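Beta-carbonic anhydrase (Methanothermobacter thermautotrophicus, PDB 1G5C) catalyses the reversible hydration of carbon dioxide to bicarbonate, as a zinc enzyme of the beta class of carbonic anhydrases. Local coordinates at residues A[35-40]-A[154-159]; A[30-35]-A[85-90]; A[72-77]-A[144-149]. One frame throughout, in Å; residues are numbered along the deposited sequence.

Contact 1. Residues A[35-40]-A[154-159]; sequences SRLIDL and LIIDIN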
loop_
_atom_site.group_PDB
_atom_site.type_symbol
_atom_site.label_atom_id
_atom_site.label_comp_id
_atom_site.label_asym_id
_atom_site.label_seq_id
_atom_site.Cartn_x
_atom_site.Cartn_y
_atom_site.Cartn_z
ATOM N N SER A 35 3.453 -8.304 -9.923
ATOM C CA SER A 35 3.645 -7.396 -11.063
ATOM C C SER A 35 2.641 -7.538 -12.193
ATOM O O SER A 35 2.466 -6.605 -12.988
ATOM C CB SER A 35 5.063 -7.527 -11.649
ATOM O OG SER A 35 5.213 -8.736 -12.371
ATOM N N ARG A 36 1.967 -8.684 -12.271
ATOM C CA ARG A 36 0.989 -8.884 -13.335
ATOM C C ARG A 36 -0.328 -8.151 -13.092
ATOM O O ARG A 36 -1.199 -8.100 -13.977
ATOM C CB ARG A 36 0.729 -10.379 -13.522
ATOM C CG ARG A 36 1.961 -11.122 -13.993
ATOM C CD ARG A 36 1.741 -12.601 -13.905
ATOM N NE ARG A 36 1.791 -13.041 -12.517
ATOM C CZ ARG A 36 1.590 -14.294 -12.128
ATOM N NH1 ARG A 36 1.316 -15.256 -13.017
ATOM N NH2 ARG A 36 1.687 -14.586 -10.843
ATOM N N LEU A 37 -0.481 -7.594 -11.896
ATOM C CA LEU A 37 -1.694 -6.849 -11.571
ATOM C C LEU A 37 -1.563 -5.392 -11.999
ATOM O O LEU A 37 -2.560 -4.673 -12.086
ATOM C CB LEU A 37 -1.979 -6.909 -10.067
ATOM C CG LEU A 37 -2.433 -8.281 -9.563
ATOM C CD1 LEU A 37 -2.408 -8.341 -8.036
ATOM C CD2 LEU A 37 -3.840 -8.554 -10.104
ATOM N N ILE A 38 -0.339 -4.942 -12.246
ATOM C CA ILE A 38 -0.147 -3.552 -12.664
ATOM C C ILE A 38 -0.871 -3.377 -13.996
ATOM O O ILE A 38 -0.767 -4.242 -14.872
ATOM C CB ILE A 38 1.357 -3.213 -12.853
ATOM C CG1 ILE A 38 2.103 -3.390 -11.525
ATOM C CG2 ILE A 38 1.515 -1.754 -13.334
ATOM C CD1 ILE A 38 3.633 -3.259 -11.660
ATOM N N ASP A 39 -1.625 -2.282 -14.123
ATOM C CA ASP A 39 -2.378 -1.956 -15.342
ATOM C C ASP A 39 -3.603 -2.852 -15.507
ATOM O O ASP A 39 -4.732 -2.376 -15.575
ATOM C CB ASP A 39 -1.479 -2.094 -16.597
ATOM C CG ASP A 39 -1.820 -1.071 -17.700
ATOM O OD1 ASP A 39 -2.965 -0.570 -17.734
ATOM O OD2 ASP A 39 -0.934 -0.771 -18.549
ATOM N N LEU A 40 -3.382 -4.158 -15.579
ATOM C CA LEU A 40 -4.487 -5.100 -15.747
ATOM C C LEU A 40 -5.599 -4.944 -14.695
ATOM O O LEU A 40 -6.789 -4.914 -15.034
ATOM C CB LEU A 40 -3.957 -6.534 -15.709
ATOM C CG LEU A 40 -4.965 -7.684 -15.837
ATOM C CD1 LEU A 40 -5.800 -7.543 -17.113
ATOM C CD2 LEU A 40 -4.206 -8.987 -15.874
ATOM N N LEU A 154 -13.031 -10.627 -3.758
ATOM C CA LEU A 154 -13.037 -11.072 -5.142
ATOM C C LEU A 154 -11.712 -11.721 -5.441
ATOM O O LEU A 154 -10.734 -11.517 -4.723
ATOM C CB LEU A 154 -13.172 -9.873 -6.107
ATOM C CG LEU A 154 -14.306 -8.858 -5.953
ATOM C CD1 LEU A 154 -14.149 -7.747 -6.995
ATOM C CD2 LEU A 154 -15.632 -9.551 -6.116
ATOM N N ILE A 155 -11.692 -12.525 -6.498
ATOM C CA ILE A 155 -10.450 -13.100 -6.953
ATOM C C ILE A 155 -10.418 -12.854 -8.462
ATOM O O ILE A 155 -11.427 -13.059 -9.158
ATOM C CB ILE A 155 -10.322 -14.601 -6.644
ATOM C CG1 ILE A 155 -8.938 -15.071 -7.102
ATOM C CG2 ILE A 155 -11.416 -15.387 -7.328
ATOM C CD1 ILE A 155 -8.521 -16.434 -6.571
ATOM N N ILE A 156 -9.279 -12.383 -8.960
ATOM C CA ILE A 156 -9.142 -12.109 -10.384
ATOM C C ILE A 156 -8.235 -13.134 -11.076
ATOM O O ILE A 156 -7.244 -13.570 -10.499
ATOM C CB ILE A 156 -8.555 -10.673 -10.618
ATOM C CG1 ILE A 156 -8.616 -10.315 -12.105
ATOM C CG2 ILE A 156 -7.086 -10.599 -10.130
ATOM C CD1 ILE A 156 -8.245 -8.829 -12.389
ATOM N N ASP A 157 -8.592 -13.524 -12.301
ATOM C CA ASP A 157 -7.763 -14.441 -13.092
ATOM C C ASP A 157 -6.554 -13.594 -13.504
ATOM O O ASP A 157 -6.709 -12.602 -14.213
ATOM C CB ASP A 157 -8.516 -14.907 -14.346
ATOM C CG ASP A 157 -7.704 -15.895 -15.182
ATOM O OD1 ASP A 157 -6.570 -15.555 -15.613
ATOM O OD2 ASP A 157 -8.197 -17.018 -15.408
ATOM N N ILE A 158 -5.356 -13.989 -13.084
ATOM C CA ILE A 158 -4.169 -13.205 -13.369
ATOM C C ILE A 158 -3.801 -13.043 -14.854
ATOM O O ILE A 158 -3.052 -12.129 -15.226
ATOM C CB ILE A 158 -2.959 -13.751 -12.549
ATOM C CG1 ILE A 158 -1.841 -12.696 -12.483
ATOM C CG2 ILE A 158 -2.441 -15.067 -13.149
ATOM C CD1 ILE A 158 -2.255 -11.381 -11.804
ATOM N N ASN A 159 -4.345 -13.892 -15.714
ATOM C CA ASN A 159 -4.035 -13.772 -17.130
ATOM C C ASN A 159 -5.105 -13.078 -17.962
ATOM O O ASN A 159 -4.789 -12.418 -18.947
ATOM C CB ASN A 159 -3.753 -15.157 -17.718
ATOM C CG ASN A 159 -2.622 -15.866 -17.002
ATOM O OD1 ASN A 159 -1.514 -15.341 -16.902
ATOM N ND2 ASN A 159 -2.898 -17.054 -16.489
HETATM O O HOH W 1 1.046 -15.679 -15.782
#
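In the active-site loop that follows the zinc-bearing strand 27-32, Arg36 and Leu37 pack on Ile158, just beyond strand 150-156. Arg36 belongs to the Cys-X-Asp-X-Arg signature of beta-carbonic anhydrases. Its CB lies 3.6 Å from Ile158 CD1, and the side chain then bends at chi3 (-74°), bringing its flat end back alongside the same isoleucine. Ile158 CG1 sits over one face of the guanidinium, toward its rim and 3.6 Å from Arg36 NE, so apolar contact is made through a face while the N-H groups keep their polar partners: NE pairs with Asp34 OD1 and NH1 with Asp89 OD2. In the guanidinium plane, NH1 also donates to a water at 2.8 Å, and that water donates in turn to Asn159 OD1, again at 2.8 Å.

Leu37 meets Ile158 at about a right angle, its CD2 being 3.7 Å from Ile158 CD1. The same methyl is 3.8 Å from Ile156 CG2, the two side chains running antiparallel where they meet. Leu40 approaches a backbone atom instead, with CD2 at 3.4 Å from Ile158 O. An Asx turn shapes the second segment: Asp157 OD1 accepts from Asn159 N at 2.8 Å, with an N-H...O angle of 148°.

Arg49 of the second subunit hydrogen-bonds to Arg36 O. Leu37 and Ile156 also reach His87 on strand 81-87, the neighbour of strand 150-156 in the sheet, and Ile156 further touches Leu41 and Ala44 of helix 40-45.

Contact 2. Residues A[30-35]-A[85-90]; sequences ITCMDS and VGHTDC. With ZN (zinc ion), chain G.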
loop_
_atom_site.group_PDB
_atom_site.type_symbol
_atom_site.label_atom_id
_atom_site.label_comp_id
_atom_site.label_asym_id
_atom_site.label_seq_id
_atom_site.Cartn_x
_atom_site.Cartn_y
_atom_site.Cartn_z
ATOM N N ILE A 30 -7.743 -3.649 -1.728
ATOM C CA ILE A 30 -6.646 -4.338 -1.061
ATOM C C ILE A 30 -6.260 -5.498 -1.993
ATOM O O ILE A 30 -7.099 -6.345 -2.325
ATOM C CB ILE A 30 -7.076 -4.891 0.322
ATOM C CG1 ILE A 30 -7.381 -3.726 1.268
ATOM C CG2 ILE A 30 -5.963 -5.746 0.914
ATOM C CD1 ILE A 30 -8.063 -4.118 2.573
ATOM N N THR A 31 -5.007 -5.526 -2.438
ATOM C CA THR A 31 -4.578 -6.592 -3.326
ATOM C C THR A 31 -3.106 -6.971 -3.141
ATOM O O THR A 31 -2.465 -6.570 -2.152
ATOM C CB THR A 31 -4.905 -6.233 -4.812
ATOM O OG1 THR A 31 -4.726 -7.399 -5.641
ATOM C CG2 THR A 31 -4.017 -5.058 -5.310
ATOM N N CYS A 32 -2.571 -7.753 -4.072
ATOM C CA CYS A 32 -1.201 -8.239 -3.955
ATOM C C CYS A 32 -0.179 -7.377 -4.692
ATOM O O CYS A 32 -0.537 -6.584 -5.567
ATOM C CB CYS A 32 -1.130 -9.700 -4.456
ATOM S SG CYS A 32 0.487 -10.512 -4.236
ATOM N N MET A 33 1.102 -7.576 -4.364
ATOM C CA MET A 33 2.194 -6.810 -4.975
ATOM C C MET A 33 2.641 -7.382 -6.330
ATOM O O MET A 33 3.521 -6.808 -7.008
ATOM C CB MET A 33 3.393 -6.758 -4.009
ATOM C CG MET A 33 4.065 -8.105 -3.818
ATOM S SD MET A 33 5.317 -8.119 -2.531
ATOM C CE MET A 33 6.665 -7.497 -3.365
ATOM N N ASP A 34 2.030 -8.505 -6.708
ATOM C CA ASP A 34 2.311 -9.196 -7.964
ATOM C C ASP A 34 2.377 -8.224 -9.150
ATOM O O ASP A 34 1.461 -7.423 -9.373
ATOM C CB ASP A 34 1.226 -10.272 -8.224
ATOM C CG ASP A 34 1.691 -11.334 -9.218
ATOM O OD1 ASP A 34 1.790 -11.034 -10.427
ATOM O OD2 ASP A 34 1.997 -12.455 -8.776
ATOM N N SER A 35 3.453 -8.304 -9.923
ATOM C CA SER A 35 3.645 -7.396 -11.063
ATOM C C SER A 35 2.641 -7.538 -12.193
ATOM O O SER A 35 2.466 -6.605 -12.988
ATOM C CB SER A 35 5.063 -7.527 -11.649
ATOM O OG SER A 35 5.213 -8.736 -12.371
ATOM N N VAL A 85 -8.935 -7.967 -3.358
ATOM C CA VAL A 85 -8.846 -8.672 -4.630
ATOM C C VAL A 85 -7.636 -9.614 -4.644
ATOM O O VAL A 85 -6.470 -9.178 -4.710
ATOM C CB VAL A 85 -8.732 -7.697 -5.840
ATOM C CG1 VAL A 85 -8.706 -8.493 -7.154
ATOM C CG2 VAL A 85 -9.904 -6.724 -5.848
ATOM N N GLY A 86 -7.905 -10.912 -4.520
ATOM C CA GLY A 86 -6.816 -11.866 -4.598
ATOM C C GLY A 86 -6.672 -12.208 -6.068
ATOM O O GLY A 86 -7.432 -11.696 -6.897
ATOM N N HIS A 87 -5.720 -13.065 -6.422
ATOM C CA HIS A 87 -5.571 -13.419 -7.827
ATOM C C HIS A 87 -5.059 -14.839 -7.955
ATOM O O HIS A 87 -4.421 -15.358 -7.048
ATOM C CB HIS A 87 -4.594 -12.462 -8.528
ATOM C CG HIS A 87 -3.191 -12.573 -8.027
ATOM N ND1 HIS A 87 -2.258 -13.411 -8.611
ATOM C CD2 HIS A 87 -2.572 -11.999 -6.975
ATOM C CE1 HIS A 87 -1.132 -13.345 -7.930
ATOM N NE2 HIS A 87 -1.284 -12.494 -6.931
ATOM N N THR A 88 -5.337 -15.457 -9.096
ATOM C CA THR A 88 -4.888 -16.822 -9.332
ATOM C C THR A 88 -3.379 -16.811 -9.530
ATOM O O THR A 88 -2.795 -15.794 -9.940
ATOM C CB THR A 88 -5.534 -17.409 -10.594
ATOM O OG1 THR A 88 -5.265 -16.543 -11.699
ATOM C CG2 THR A 88 -7.040 -17.540 -10.430
ATOM N N ASP A 89 -2.757 -17.947 -9.249
ATOM C CA ASP A 89 -1.312 -18.130 -9.373
ATOM C C ASP A 89 -0.530 -17.143 -8.511
ATOM O O ASP A 89 0.428 -16.515 -8.976
ATOM C CB ASP A 89 -0.874 -18.015 -10.840
ATOM C CG ASP A 89 0.566 -18.461 -11.051
ATOM O OD1 ASP A 89 0.995 -19.390 -10.359
ATOM O OD2 ASP A 89 1.270 -17.899 -11.908
ATOM N N CYS A 90 -0.938 -17.021 -7.252
ATOM C CA CYS A 90 -0.271 -16.124 -6.308
ATOM C C CYS A 90 0.944 -16.851 -5.735
ATOM O O CYS A 90 2.070 -16.361 -5.821
ATOM C CB CYS A 90 -1.226 -15.719 -5.187
ATOM S SG CYS A 90 -0.538 -14.522 -4.019
HETATM ZN ZN ZN G . 0.043 -12.613 -5.329
HETATM O O HOH W 2 1.625 -13.167 -6.473
#
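Cys32 and Cys90 both hold SG anti to the backbone N (chi1 -175° and -176°), whereas His87 places CG between its backbone N and carbonyl carbon (chi1 66°); these torsions converge two thiolates and a ring nitrogen on one zinc ion. The site lies at the C-terminal ends of parallel strands 27-32 and 81-87, where the chain carries the Cys-X-Asp-X-Arg and His-X-X-Cys signatures of beta-carbonic anhydrases. Zinc is bound by Cys32 SG at 2.4 Å, His87 NE2 at 2.1 Å and Cys90 SG at 2.4 Å, and a water at 2.0 Å is the fourth ligand.

Asp34 does not coordinate the metal. Its OD2 lies beside the zinc-bound water, consistent with an acceptor for it, though the modelled separation is too short to be taken literally; OD1 turns to Arg36. Across the segments, Asp34 OD2 approaches His87 CE1 obliquely, at 3.4 Å, while Cys32 CB meets the edge of the same ring near its plane. A bent-back loop after Cys32 lets Asp34 N donate a long bond to Cys32 SG, a second-shell contact that may stabilise the thiolate.

Behind the metal, the strands are joined by Val85 N donating to Ile30 O at 2.7 Å, and by the Thr31 hydroxyl, whose OG1 donates to Val85 O, also at 2.7 Å. The imidazole is fixed from its far side: His87 ND1 donates to Thr88 O at 2.8 Å, reaching that oxygen from above the carbonyl plane.

Contact 3. Residues A[72-77]-A[144-149]; sequences VAIYAL and LIPESI. With CA (calcium ion), chain H.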
loop_
_atom_site.group_PDB
_atom_site.type_symbol
_atom_site.label_atom_id
_atom_site.label_comp_id
_atom_site.label_asym_id
_atom_site.label_seq_id
_atom_site.Cartn_x
_atom_site.Cartn_y
_atom_site.Cartn_z
ATOM N N VAL A 72 -7.270 4.485 8.006
ATOM C CA VAL A 72 -6.919 5.834 7.586
ATOM C C VAL A 72 -7.814 6.213 6.415
ATOM O O VAL A 72 -8.374 7.309 6.376
ATOM C CB VAL A 72 -5.435 5.937 7.137
ATOM C CG1 VAL A 72 -5.202 7.238 6.330
ATOM C CG2 VAL A 72 -4.527 5.926 8.372
ATOM N N ALA A 73 -7.969 5.286 5.472
ATOM C CA ALA A 73 -8.794 5.535 4.305
ATOM C C ALA A 73 -10.241 5.842 4.717
ATOM O O ALA A 73 -10.884 6.730 4.153
ATOM C CB ALA A 73 -8.751 4.340 3.395
ATOM N N ILE A 74 -10.749 5.110 5.706
ATOM C CA ILE A 74 -12.119 5.313 6.171
ATOM C C ILE A 74 -12.338 6.629 6.927
ATOM O O ILE A 74 -13.192 7.436 6.556
ATOM C CB ILE A 74 -12.572 4.148 7.091
ATOM C CG1 ILE A 74 -12.547 2.820 6.316
ATOM C CG2 ILE A 74 -13.971 4.412 7.608
ATOM C CD1 ILE A 74 -12.683 1.569 7.181
ATOM N N TYR A 75 -11.553 6.871 7.965
ATOM C CA TYR A 75 -11.761 8.060 8.776
ATOM C C TYR A 75 -11.246 9.380 8.204
ATOM O O TYR A 75 -11.848 10.430 8.430
ATOM C CB TYR A 75 -11.179 7.816 10.171
ATOM C CG TYR A 75 -11.757 6.572 10.818
ATOM C CD1 TYR A 75 -10.935 5.528 11.242
ATOM C CD2 TYR A 75 -13.143 6.423 10.956
ATOM C CE1 TYR A 75 -11.478 4.364 11.785
ATOM C CE2 TYR A 75 -13.699 5.270 11.495
ATOM C CZ TYR A 75 -12.866 4.244 11.902
ATOM O OH TYR A 75 -13.433 3.091 12.407
ATOM N N ALA A 76 -10.146 9.332 7.466
ATOM C CA ALA A 76 -9.574 10.547 6.897
ATOM C C ALA A 76 -10.049 10.836 5.477
ATOM O O ALA A 76 -10.143 11.996 5.074
ATOM C CB ALA A 76 -8.055 10.455 6.907
ATOM N N LEU A 77 -10.357 9.783 4.726
ATOM C CA LEU A 77 -10.739 9.940 3.332
ATOM C C LEU A 77 -12.160 9.548 2.974
ATOM O O LEU A 77 -12.503 9.493 1.796
ATOM C CB LEU A 77 -9.738 9.176 2.456
ATOM C CG LEU A 77 -8.292 9.703 2.582
ATOM C CD1 LEU A 77 -7.275 8.710 1.979
ATOM C CD2 LEU A 77 -8.210 11.061 1.870
ATOM N N LEU A 144 -11.812 -1.515 14.459
ATOM C CA LEU A 144 -11.410 -0.304 13.734
ATOM C C LEU A 144 -12.235 -0.140 12.457
ATOM O O LEU A 144 -12.265 0.934 11.852
ATOM C CB LEU A 144 -9.932 -0.373 13.340
ATOM C CG LEU A 144 -8.920 0.175 14.330
ATOM C CD1 LEU A 144 -7.506 -0.060 13.811
ATOM C CD2 LEU A 144 -9.185 1.660 14.531
ATOM N N ILE A 145 -12.888 -1.215 12.036
ATOM C CA ILE A 145 -13.699 -1.164 10.825
ATOM C C ILE A 145 -15.194 -1.116 11.192
ATOM O O ILE A 145 -15.749 -2.104 11.683
ATOM C CB ILE A 145 -13.433 -2.411 9.944
ATOM C CG1 ILE A 145 -11.922 -2.597 9.725
ATOM C CG2 ILE A 145 -14.158 -2.269 8.617
ATOM C CD1 ILE A 145 -11.205 -1.385 9.080
ATOM N N PRO A 146 -15.862 0.030 10.961
ATOM C CA PRO A 146 -17.292 0.148 11.287
ATOM C C PRO A 146 -18.114 -0.780 10.405
ATOM O O PRO A 146 -17.773 -1.002 9.232
ATOM C CB PRO A 146 -17.608 1.624 11.002
ATOM C CG PRO A 146 -16.288 2.313 11.142
ATOM C CD PRO A 146 -15.318 1.322 10.512
ATOM N N GLU A 147 -19.199 -1.324 10.951
ATOM C CA GLU A 147 -20.026 -2.218 10.156
ATOM C C GLU A 147 -20.714 -1.474 9.039
ATOM O O GLU A 147 -21.145 -2.081 8.098
ATOM C CB GLU A 147 -21.049 -2.962 11.019
ATOM C CG GLU A 147 -20.405 -4.046 11.856
ATOM C CD GLU A 147 -21.414 -4.915 12.585
ATOM O OE1 GLU A 147 -22.601 -4.514 12.659
ATOM O OE2 GLU A 147 -21.006 -5.986 13.098
ATOM N N SER A 148 -20.803 -0.152 9.114
ATOM C CA SER A 148 -21.425 0.569 8.010
ATOM C C SER A 148 -20.541 0.506 6.737
ATOM O O SER A 148 -20.968 0.916 5.654
ATOM C CB SER A 148 -21.662 2.025 8.391
ATOM O OG SER A 148 -20.444 2.669 8.693
ATOM N N ILE A 149 -19.315 -0.004 6.869
ATOM C CA ILE A 149 -18.408 -0.115 5.719
ATOM C C ILE A 149 -18.663 -1.416 4.939
ATOM O O ILE A 149 -18.705 -2.499 5.519
ATOM C CB ILE A 149 -16.913 -0.099 6.173
ATOM C CG1 ILE A 149 -16.649 1.104 7.090
ATOM C CG2 ILE A 149 -15.996 -0.032 4.959
ATOM C CD1 ILE A 149 -17.053 2.468 6.480
HETATM CA CA CA H . -23.034 -3.180 7.015
HETATM O O HOH W 3 -20.995 -3.444 5.376
#
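The Tyr75 ring presents its hydroxyl end to the loop, with Leu144 O at its edge near the ring plane and Pro146 CG approaching obliquely. On one face, offset toward the rim, sits CG2 of the preceding residue, Ile74, 3.9 Å above the plane. Tyr75 OH donates to Leu144 O at 2.5 Å, a short bond in which the donor stands 47° out of the carbonyl plane, so the hydroxyl does not use a lone-pair direction of that oxygen. The proline reaches in from across the contact and packs tightly on the phenol end: Pro146 CD is 3.2 Å from Tyr75 OH, and Pro146 CG is 3.9 Å from Tyr75 CE2.

The helix concerned, 64-77, makes the beta-alpha-beta crossover from strand 53-57 to strand 81-87 of the central sheet; the loop it meets leads from helix 128-141 into strand 150-156. Ile74 packs nearer the sheet. With CG1 anti to its carbonyl carbon (chi1 -61°) and CG2 anti to its backbone N, it turns both branches to the loop: Ile74 CD1 reaches Ile145 CD1 at 3.8 Å, crossing at about a right angle, and also borders Ile149, while Ile74 CG2 meets Ile149 CD1 at 3.8 Å. Both Ile74 and Ile149 also rest on Ile82 of strand 81-87. Toward the second subunit, Tyr75 packs on Val109 of that chain and Leu144 on its Val113.

Pro146 opens a type I turn closed by a bond from Ile149 N to Pro146 O. Within that turn, Glu147 O binds a calcium ion at 2.4 Å, and a water that also binds the calcium, at 2.6 Å, donates to Ile149 O.

How the contacts relate
All three contacts are largely buried, but their chemistry differs with position. Contacts 1 and 2 adjoin, their centres about 6 Å apart; they share Ser35, and strands 150-156 and 81-87 are neighbours in the sheet, with Ile156 N probably hydrogen-bonded to Gly86 O. Contact 2 is metal-centred and polar, whereas contact 1 lays aliphatic side chains beside it and salt-bridges the Arg36 guanidinium to Asp89. Contact 3 lies on the opposite side of the chain's centre from contact 1, about 26 Å away between centres, and joins a helix to a loop by isoleucine packing and one phenol bond. Strand 81-87 follows helix 64-77, linking contact 3 to contact 2. Each contact touches the second subunit.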